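Local coordinates for HTH hxlR-type domain-containing protein (Enterococcus faecalis, PDB 1Z7U) that probably binds DNA and regulates transcription, as a winged helix-turn-helix protein of the HxlR type that forms a two-chain assembly, at residues Glu30-Thr35 with Ala88-Leu93; Lys36-Leu41 with Ile48-Leu53. All blocks are in the same frame, centred on the assembly; numbering follows the deposited sequence. Where two conformers were deposited one is given.

Contact 1 of 2, residues Glu30-Thr35 with Ala88-Leu93; sequences ELFQGT and ALYDAL
F32 and Y90 lay their rings one over the other in an offset stack, with centroids 3.8 Å apart and planes only 4° from parallel. Over the centre of the F32 ring sits CE2 of Y90; in return, CD1 of F32 lies over the centre of the tyrosine ring, and F32 CD1 comes within 3.5 Å of Y90 CD2. Both side chains hold CG anti to the backbone N (chi1 -179° for F32, 179° for Y90), which carries each ring out from its helix toward the other, and the two side chains cross at about a right angle.

A CH-pi contact adds to the stack: CB of F32 stands over the same tyrosine face, 4.0 Å from the ring centroid. Y90 OH lies by the CD2-CE2 side of the phenylalanine ring, 3.5 Å from F32 CD2.

M28 and D29 also touch Y90, L82 of strand 77-82 touches F32, and K8 of the second subunit packs on the tyrosine. With no hydrogen bond between the segments, helix 24-33 of the winged helix-turn-helix meets the long C-terminal helix 84-110, which also packs on the second subunit, through dispersion between the ring faces of a buried tyrosine and an exposed phenylalanine.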
# COMPACT_ATOMS: atom_id res chain seq x y z
N GLU A 30 -6.77 -15.62 -5.00
CA GLU A 30 -7.11 -17.05 -5.10
C GLU A 30 -6.50 -17.86 -3.97
O GLU A 30 -7.15 -18.72 -3.40
CB GLU A 30 -6.67 -17.64 -6.44
CG GLU A 30 -7.47 -17.15 -7.63
CD GLU A 30 -8.95 -17.46 -7.51
OE1 GLU A 30 -9.29 -18.56 -7.00
OE2 GLU A 30 -9.78 -16.61 -7.92
N LEU A 31 -5.25 -17.57 -3.64
CA LEU A 31 -4.56 -18.29 -2.57
C LEU A 31 -5.07 -17.92 -1.18
O LEU A 31 -5.04 -18.74 -0.26
CB LEU A 31 -3.04 -18.10 -2.67
CG LEU A 31 -2.40 -18.62 -3.96
CD1 LEU A 31 -0.90 -18.42 -3.95
CD2 LEU A 31 -2.74 -20.08 -4.22
N PHE A 32 -5.51 -16.67 -1.02
CA PHE A 32 -6.11 -16.27 0.25
C PHE A 32 -7.35 -17.10 0.60
O PHE A 32 -7.56 -17.41 1.77
CB PHE A 32 -6.43 -14.77 0.28
CG PHE A 32 -7.04 -14.32 1.58
CD1 PHE A 32 -6.23 -14.04 2.67
CD2 PHE A 32 -8.41 -14.19 1.72
CE1 PHE A 32 -6.78 -13.63 3.88
CE2 PHE A 32 -8.98 -13.79 2.91
CZ PHE A 32 -8.16 -13.51 4.00
N GLN A 33 -8.20 -17.45 -0.36
CA GLN A 33 -9.36 -18.28 -0.01
C GLN A 33 -8.98 -19.68 0.49
O GLN A 33 -9.76 -20.33 1.19
CB GLN A 33 -10.42 -18.33 -1.13
CG GLN A 33 -9.92 -18.58 -2.54
CD GLN A 33 -11.01 -18.39 -3.60
OE1 GLN A 33 -12.13 -17.96 -3.30
NE2 GLN A 33 -10.69 -18.71 -4.85
N GLY A 34 -7.77 -20.12 0.16
CA GLY A 34 -7.33 -21.48 0.47
C GLY A 34 -6.31 -22.08 -0.49
O GLY A 34 -6.09 -21.57 -1.59
N THR A 35 -5.71 -23.19 -0.05
CA THR A 35 -4.74 -23.94 -0.84
C THR A 35 -5.24 -24.25 -2.26
O THR A 35 -6.42 -24.54 -2.45
CB THR A 35 -4.33 -25.24 -0.11
OG1 THR A 35 -3.19 -25.81 -0.76
CG2 THR A 35 -5.50 -26.27 -0.06
N ALA A 88 0.31 -11.40 5.50
CA ALA A 88 0.53 -10.05 6.00
C ALA A 88 0.41 -9.00 4.89
O ALA A 88 -0.18 -7.96 5.11
CB ALA A 88 1.89 -9.94 6.72
N LEU A 89 0.95 -9.30 3.70
CA LEU A 89 0.86 -8.36 2.56
C LEU A 89 -0.57 -8.28 2.04
O LEU A 89 -1.07 -7.20 1.70
CB LEU A 89 1.83 -8.73 1.44
CG LEU A 89 1.97 -7.76 0.25
CD1 LEU A 89 2.29 -6.31 0.65
CD2 LEU A 89 3.06 -8.28 -0.67
N TYR A 90 -1.24 -9.43 1.99
CA TYR A 90 -2.66 -9.46 1.67
C TYR A 90 -3.44 -8.47 2.54
O TYR A 90 -4.25 -7.72 2.02
CB TYR A 90 -3.24 -10.87 1.79
CG TYR A 90 -4.72 -10.89 1.47
CD1 TYR A 90 -5.16 -11.16 0.19
CD2 TYR A 90 -5.66 -10.60 2.45
CE1 TYR A 90 -6.52 -11.15 -0.11
CE2 TYR A 90 -7.01 -10.59 2.17
CZ TYR A 90 -7.43 -10.88 0.88
OH TYR A 90 -8.78 -10.88 0.60
N ASP A 91 -3.20 -8.49 3.85
CA ASP A 91 -3.85 -7.59 4.81
C ASP A 91 -3.53 -6.10 4.62
O ASP A 91 -4.42 -5.26 4.74
CB ASP A 91 -3.47 -7.98 6.24
CG ASP A 91 -4.14 -9.27 6.71
OD1 ASP A 91 -5.07 -9.78 6.03
OD2 ASP A 91 -3.73 -9.77 7.79
N ALA A 92 -2.26 -5.79 4.34
CA ALA A 92 -1.83 -4.42 4.03
C ALA A 92 -2.51 -3.91 2.76
O ALA A 92 -2.95 -2.77 2.71
CB ALA A 92 -0.30 -4.33 3.88
N LEU A 93 -2.56 -4.76 1.74
CA LEU A 93 -3.24 -4.40 0.49
C LEU A 93 -4.76 -4.24 0.64
O LEU A 93 -5.35 -3.37 -0.01
CB LEU A 93 -2.91 -5.40 -0.63
CG LEU A 93 -1.45 -5.41 -1.13
CD1 LEU A 93 -1.28 -6.43 -2.25
CD2 LEU A 93 -0.99 -4.05 -1.59

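Contact 2 of 2, residues Lys36-Leu41 with Ile48-Leu53; sequences KRNGEL and ITQRVL
L41 and L53 have the closest CA atoms across this contact, 8.1 Å apart, where the first turns of helices 38-44 and 50-63 face each other in the helix-turn-helix. The polar part is an amide pair. N38 and Q50 reach toward one another from opposite directions and bond twice, Q50 NE2 giving to N38 OD1 at 2.6 Å and N38 ND2 giving to Q50 OE1 at 2.7 Å. Each carbonyl oxygen is met on a lone pair in its own carbonyl plane, and the N-H...O angles are 154° and 164°. The amide planes lie 25° apart, so the two bonds close a nearly flat ring. Q50 reaches this position with CG anti to its backbone N and a bend at chi2 that turns the amide toward N38.

Packing continues beside the amides. CD2 of L53 lies 3.5 Å from N38 ND2 and, together with CD1, makes apolar contact with CB of L41; CD2 is 4.1 Å from that CB. I48 adds a long touch through CG2 on the L41 carbonyl oxygen. M42 touches both Q50 and L53, while L27 of helix 24-33 touches L53.

At the helix starts, R37 N gives to E40 OE1 at 2.9 Å, and T49, the N-cap of helix 50-63, accepts a weak bond from V52 N. As the second helix of the helix-turn-helix, helix 50-63 is probably the recognition helix. The paired bonds restrict rotation of both amides, each spending one N-H and one lone pair of its oxygen on the other, and tie the starts of the two helices together beside a leucine contact.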
# COMPACT_ATOMS: atom_id res chain seq x y z
N LYS A 36 -4.36 -24.14 -3.24
CA LYS A 36 -4.77 -24.29 -4.64
C LYS A 36 -3.78 -25.12 -5.43
O LYS A 36 -2.57 -25.05 -5.22
CB LYS A 36 -4.92 -22.94 -5.34
CG LYS A 36 -6.07 -22.05 -4.87
CD LYS A 36 -7.42 -22.50 -5.41
CE LYS A 36 -8.55 -21.70 -4.77
NZ LYS A 36 -8.43 -21.60 -3.28
N ARG A 37 -4.31 -25.91 -6.37
CA ARG A 37 -3.49 -26.64 -7.32
C ARG A 37 -3.43 -25.84 -8.61
O ARG A 37 -4.26 -24.96 -8.86
CB ARG A 37 -4.05 -28.06 -7.59
CG ARG A 37 -4.59 -28.79 -6.35
CD ARG A 37 -4.40 -30.31 -6.38
NE ARG A 37 -5.16 -30.99 -7.44
CZ ARG A 37 -4.63 -31.85 -8.32
NH1 ARG A 37 -5.41 -32.41 -9.24
NH2 ARG A 37 -3.34 -32.15 -8.28
N ASN A 38 -2.42 -26.13 -9.42
CA ASN A 38 -2.19 -25.45 -10.69
C ASN A 38 -3.44 -25.35 -11.58
O ASN A 38 -3.79 -24.27 -12.07
CB ASN A 38 -1.03 -26.14 -11.40
CG ASN A 38 -0.71 -25.52 -12.72
OD1 ASN A 38 -1.32 -25.86 -13.75
ND2 ASN A 38 0.27 -24.62 -12.72
N GLY A 39 -4.13 -26.47 -11.74
CA GLY A 39 -5.33 -26.54 -12.57
C GLY A 39 -6.47 -25.67 -12.09
O GLY A 39 -7.16 -25.05 -12.90
N GLU A 40 -6.67 -25.61 -10.77
CA GLU A 40 -7.65 -24.69 -10.17
C GLU A 40 -7.37 -23.22 -10.53
O GLU A 40 -8.29 -22.47 -10.87
CB GLU A 40 -7.69 -24.85 -8.65
CG GLU A 40 -7.70 -26.29 -8.20
CD GLU A 40 -8.04 -26.44 -6.74
OE1 GLU A 40 -7.11 -26.61 -5.92
OE2 GLU A 40 -9.24 -26.39 -6.42
N LEU A 41 -6.10 -22.83 -10.44
CA LEU A 41 -5.66 -21.48 -10.80
C LEU A 41 -5.81 -21.22 -12.30
O LEU A 41 -6.20 -20.12 -12.70
CB LEU A 41 -4.21 -21.26 -10.37
CG LEU A 41 -3.91 -21.41 -8.88
CD1 LEU A 41 -2.41 -21.43 -8.63
CD2 LEU A 41 -4.60 -20.30 -8.08
N ILE A 48 -5.13 -16.62 -18.56
CA ILE A 48 -3.74 -16.84 -18.17
C ILE A 48 -3.26 -18.14 -18.80
O ILE A 48 -3.97 -19.15 -18.81
CB ILE A 48 -3.54 -16.87 -16.62
CG1 ILE A 48 -2.07 -16.59 -16.26
CG2 ILE A 48 -4.01 -18.20 -16.03
CD1 ILE A 48 -1.81 -16.35 -14.78
N THR A 49 -2.05 -18.10 -19.34
CA THR A 49 -1.43 -19.28 -19.90
C THR A 49 -0.59 -19.94 -18.81
O THR A 49 -0.24 -19.29 -17.82
CB THR A 49 -0.57 -18.93 -21.13
OG1 THR A 49 0.49 -18.05 -20.74
CG2 THR A 49 -1.41 -18.25 -22.22
N GLN A 50 -0.28 -21.23 -18.99
CA GLN A 50 0.52 -21.98 -18.03
C GLN A 50 1.92 -21.39 -17.86
O GLN A 50 2.50 -21.44 -16.77
CB GLN A 50 0.63 -23.44 -18.46
CG GLN A 50 1.40 -24.32 -17.48
CD GLN A 50 0.73 -24.39 -16.12
OE1 GLN A 50 1.24 -23.83 -15.14
NE2 GLN A 50 -0.40 -25.05 -16.05
N ARG A 51 2.45 -20.85 -18.95
CA ARG A 51 3.77 -20.22 -18.95
C ARG A 51 3.75 -18.98 -18.04
O ARG A 51 4.61 -18.82 -17.17
CB ARG A 51 4.18 -19.87 -20.37
CG ARG A 51 5.68 -19.72 -20.58
CD ARG A 51 6.02 -19.64 -22.07
NE ARG A 51 6.04 -20.97 -22.70
CZ ARG A 51 5.98 -21.17 -24.02
NH1 ARG A 51 5.88 -20.15 -24.87
NH2 ARG A 51 6.00 -22.41 -24.49
N VAL A 52 2.75 -18.12 -18.24
CA VAL A 52 2.57 -16.94 -17.38
C VAL A 52 2.32 -17.33 -15.91
O VAL A 52 2.98 -16.80 -15.01
CB VAL A 52 1.51 -15.96 -17.95
CG1 VAL A 52 1.19 -14.84 -16.97
CG2 VAL A 52 2.00 -15.37 -19.27
N LEU A 53 1.44 -18.29 -15.67
CA LEU A 53 1.15 -18.78 -14.32
C LEU A 53 2.37 -19.26 -13.54
O LEU A 53 2.63 -18.76 -12.43
CB LEU A 53 0.07 -19.87 -14.35
CG LEU A 53 -0.41 -20.48 -13.02
CD1 LEU A 53 -0.99 -19.44 -12.05
CD2 LEU A 53 -1.42 -21.57 -13.30

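Contact 2 is nested in the chain loop closed by contact 1, and their centres are about 17 Å apart. Contact 1, nearer the chain centre but only partly buried, joins the end of helix 24-33 to the long helix 84-110, beside the second subunit. The buried contact 2 lies farther out, within the helix-turn-helix, and neither of its segments touches the other chain. Stacked rings serve the first; paired amides beside leucines serve the second. Helices 24-33 and 38-44 are consecutive, and the contacts meet there: E30 CB packs on L41 CD2 at 3.7 Å, and K36 NZ probably bonds to the carbonyl oxygen of E30.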